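Local coordinates for coenzyme F420-dependent N(5),N(10)-methenyltetrahydromethanopterin reductase-related protein (Desulfurobacterium thermolithotrophum DSM 11699, PDB 6HUY), which binds the iron-guanylyl pyridinol cofactor and methenyltetrahydrofolate, and is probably a paralogue of the methanogenic [Fe]-hydrogenase Hmd, at residues A[111-116]-A[140-145]. Numbering follows the deposited sequence.
With FE9 (iron-guanylyl pyridinol cofactor), chain E.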
loop_
_atom_site.group_PDB
_atom_site.type_symbol
_atom_site.label_atom_id
_atom_site.label_comp_id
_atom_site.label_asym_id
_atom_site.label_seq_id
_atom_site.Cartn_x
_atom_site.Cartn_y
_atom_site.Cartn_z
ATOM N N ALA A 111 -18.358 -20.742 -22.530
ATOM C CA ALA A 111 -19.036 -19.975 -21.496
ATOM C C ALA A 111 -18.014 -19.246 -20.628
ATOM O O ALA A 111 -16.841 -19.620 -20.558
ATOM C CB ALA A 111 -19.897 -20.899 -20.632
ATOM N N VAL A 112 -18.478 -18.207 -19.941
ATOM C CA VAL A 112 -17.632 -17.410 -19.064
ATOM C C VAL A 112 -18.242 -17.419 -17.666
ATOM O O VAL A 112 -19.431 -17.113 -17.492
ATOM C CB VAL A 112 -17.460 -15.971 -19.594
ATOM C CG1 VAL A 112 -18.799 -15.233 -19.656
ATOM C CG2 VAL A 112 -16.428 -15.200 -18.751
ATOM N N ILE A 113 -17.417 -17.771 -16.676
ATOM C CA ILE A 113 -17.777 -17.731 -15.261
ATOM C C ILE A 113 -17.313 -16.396 -14.697
ATOM O O ILE A 113 -16.158 -15.996 -14.888
ATOM C CB ILE A 113 -17.135 -18.899 -14.488
ATOM C CG1 ILE A 113 -17.654 -20.241 -15.014
ATOM C CG2 ILE A 113 -17.396 -18.766 -12.984
ATOM C CD1 ILE A 113 -16.995 -21.453 -14.355
ATOM N N CYS A 114 -18.209 -15.708 -13.995
ATOM C CA CYS A 114 -17.933 -14.393 -13.432
ATOM C C CYS A 114 -18.182 -14.410 -11.934
ATOM O O CYS A 114 -19.239 -14.864 -11.481
ATOM C CB CYS A 114 -18.806 -13.312 -14.072
ATOM S SG CYS A 114 -18.635 -13.199 -15.843
ATOM N N THR A 115 -17.226 -13.889 -11.176
ATOM C CA THR A 115 -17.420 -13.698 -9.751
ATOM C C THR A 115 -17.853 -12.264 -9.507
ATOM O O THR A 115 -17.766 -11.398 -10.385
ATOM C CB THR A 115 -16.151 -14.010 -8.959
ATOM O OG1 THR A 115 -15.106 -13.119 -9.370
ATOM C CG2 THR A 115 -15.721 -15.456 -9.194
ATOM N N THR A 116 -18.352 -12.033 -8.296
ATOM C CA THR A 116 -18.714 -10.707 -7.818
ATOM C C THR A 116 -17.770 -10.357 -6.663
ATOM O O THR A 116 -16.650 -10.873 -6.612
ATOM C CB THR A 116 -20.193 -10.672 -7.399
ATOM O OG1 THR A 116 -20.457 -11.712 -6.453
ATOM C CG2 THR A 116 -21.111 -10.869 -8.595
ATOM N N ILE A 140 -13.483 -22.501 -21.083
ATOM C CA ILE A 140 -14.252 -21.685 -20.159
ATOM C C ILE A 140 -13.457 -20.436 -19.805
ATOM O O ILE A 140 -12.264 -20.507 -19.483
ATOM C CB ILE A 140 -14.611 -22.487 -18.898
ATOM C CG1 ILE A 140 -15.572 -23.649 -19.220
ATOM C CG2 ILE A 140 -15.213 -21.563 -17.824
ATOM C CD1 ILE A 140 -16.961 -23.212 -19.573
ATOM N N GLY A 141 -14.117 -19.288 -19.873
ATOM C CA GLY A 141 -13.505 -18.050 -19.464
ATOM C C GLY A 141 -13.789 -17.698 -18.007
ATOM O O GLY A 141 -14.730 -18.210 -17.391
ATOM N N PHE A 142 -12.964 -16.790 -17.484
ATOM C CA PHE A 142 -13.032 -16.367 -16.089
ATOM C C PHE A 142 -12.873 -14.857 -16.053
ATOM O O PHE A 142 -11.831 -14.338 -16.462
ATOM C CB PHE A 142 -11.949 -17.063 -15.239
ATOM C CG PHE A 142 -12.214 -18.535 -15.026
ATOM C CD1 PHE A 142 -11.755 -19.481 -15.936
ATOM C CD2 PHE A 142 -12.968 -18.969 -13.945
ATOM C CE1 PHE A 142 -12.028 -20.829 -15.756
ATOM C CE2 PHE A 142 -13.239 -20.318 -13.762
ATOM C CZ PHE A 142 -12.769 -21.245 -14.669
ATOM N N SER A 143 -13.915 -14.158 -15.591
ATOM C CA SER A 143 -13.904 -12.705 -15.463
ATOM C C SER A 143 -14.817 -12.281 -14.310
ATOM O O SER A 143 -15.004 -13.046 -13.358
ATOM C CB SER A 143 -14.330 -12.056 -16.781
ATOM O OG SER A 143 -14.197 -10.643 -16.733
ATOM N N THR A 144 -15.382 -11.073 -14.354
ATOM C CA THR A 144 -16.207 -10.585 -13.253
ATOM C C THR A 144 -17.335 -9.739 -13.800
ATOM O O THR A 144 -17.192 -9.064 -14.818
ATOM C CB THR A 144 -15.439 -9.706 -12.221
ATOM O OG1 THR A 144 -14.924 -8.529 -12.867
ATOM C CG2 THR A 144 -14.290 -10.448 -11.576
ATOM N N MET A 145 -18.449 -9.762 -13.070
ATOM C CA MET A 145 -19.529 -8.787 -13.235
ATOM C C MET A 145 -19.715 -8.108 -11.878
ATOM O O MET A 145 -20.787 -8.163 -11.277
ATOM C CB MET A 145 -20.812 -9.449 -13.730
ATOM C CG MET A 145 -20.801 -9.807 -15.192
ATOM S SD MET A 145 -20.734 -8.352 -16.245
ATOM C CE MET A 145 -22.434 -7.823 -16.244
HETATM O O2 FE9 E . -22.636 -7.665 0.005
HETATM FE FE FE9 E . -21.457 -7.240 -2.857
HETATM C C1F FE9 E . -23.077 -6.627 -3.400
HETATM O O1F FE9 E . -24.113 -6.317 -3.671
HETATM C C2F FE9 E . -20.712 -5.869 -3.782
HETATM O O2F FE9 E . -20.331 -4.958 -4.354
HETATM C C8 FE9 E . -21.337 -8.383 -4.343
HETATM O O18 FE9 E . -20.910 -8.013 -5.427
HETATM C C7 FE9 E . -21.790 -9.814 -4.178
HETATM C C6 FE9 E . -22.318 -9.901 -2.754
HETATM N N1 FE9 E . -22.300 -8.742 -1.952
HETATM C C5 FE9 E . -22.887 -11.166 -2.222
HETATM C C5M FE9 E . -22.948 -12.407 -3.084
HETATM C C4 FE9 E . -23.384 -11.183 -0.829
HETATM C C3 FE9 E . -23.294 -9.951 -0.017
HETATM C C3M FE9 E . -23.810 -9.976 1.399
HETATM C C2 FE9 E . -22.847 -8.696 -0.657
HETATM O O3P FE9 E . -23.898 -12.326 -0.284
HETATM P P1 FE9 E . -25.477 -12.630 -0.182
HETATM O O1P FE9 E . -26.236 -11.370 -0.274
HETATM O O2P FE9 E . -25.727 -13.402 1.197
HETATM O "O5'" FE9 E . -25.797 -13.600 -1.417
HETATM C "C5'" FE9 E . -25.319 -14.937 -1.433
HETATM C "C4'" FE9 E . -26.404 -15.772 -2.085
HETATM O "O4'" FE9 E . -25.889 -17.048 -2.473
HETATM C "C1'" FE9 E . -26.926 -17.995 -2.268
HETATM C "C2'" FE9 E . -27.630 -17.530 -0.998
HETATM O "O2'" FE9 E . -28.976 -18.020 -0.955
HETATM C "C3'" FE9 E . -27.572 -16.018 -1.131
HETATM O "O3'" FE9 E . -28.772 -15.504 -1.711
HETATM N N9A FE9 E . -26.439 -19.392 -2.164
HETATM C C4A FE9 E . -26.378 -20.237 -3.191
HETATM N N3A FE9 E . -26.669 -20.143 -4.508
HETATM C C2A FE9 E . -26.495 -21.205 -5.329
HETATM N N2A FE9 E . -26.806 -21.052 -6.639
HETATM N N1A FE9 E . -26.034 -22.401 -4.904
HETATM C C6A FE9 E . -25.717 -22.634 -3.620
HETATM O O6A FE9 E . -25.278 -23.749 -3.245
HETATM C C5A FE9 E . -25.871 -21.510 -2.658
HETATM N N7A FE9 E . -25.671 -21.319 -1.339
HETATM C C8A FE9 E . -26.022 -20.033 -1.055
#
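Val112 to Thr115 and Gly141 to Thr144 run side by side as parallel strands, their short axes 30° apart, zipped by five backbone hydrogen bonds in which Ile113 and Thr115 of one strand and Gly141 and Ser143 of the other, with Met145 just beyond it, each donate their N-H. The bonds lengthen along the ladder, from 2.8 Å between Gly141 N and Ala111 O to 3.2 Å between Met145 N and Thr115 O.

On one face Ile113 lays its CD1 methyl 3.9 Å from Ile140 CG2 and 4.0 Å from Phe142 CE2. Its extended chain (chi2 176°) carries that methyl out to both, and branched and aromatic groups suit a face closed over by Leu107 and the helix 121-127. Ile140 also sends CD1 to 3.9 Å from Ala111 CB, so its two branches serve different neighbours. Cutting Ile140 back to an alanine removes both methyls and would probably open a gap beside Ile113 CD1, Ala111 CB and Leu107. Farther along, Thr144 CG2 packs 3.6 Å from Thr115 OG1, a hydroxyl bonded to Met119 O, while Thr144 OG1 reaches Leu160 O; Thr144 thus gives the methyl and Thr115 the oxygen, both buried hydroxyls being satisfied elsewhere.

The other face carries Val112, Cys114 and Ser143 under Leu180 of helix 174-186. Glycine fits opposite Val112, because a CB there would press on Val112 CG2.

Thr116, just past the first strand, hydrogen-bonds through OG1 to Leu87 O, and the same oxygen makes a 3.2 Å contact with C7 of the cofactor's acyl arm. Strands linked through helices, with a ligand site beyond their C-terminal ends, are characteristic of the Rossmann-like parallel sheet of the Hmd N-terminal domain, here holding the iron-guanylyl pyridinol cofactor.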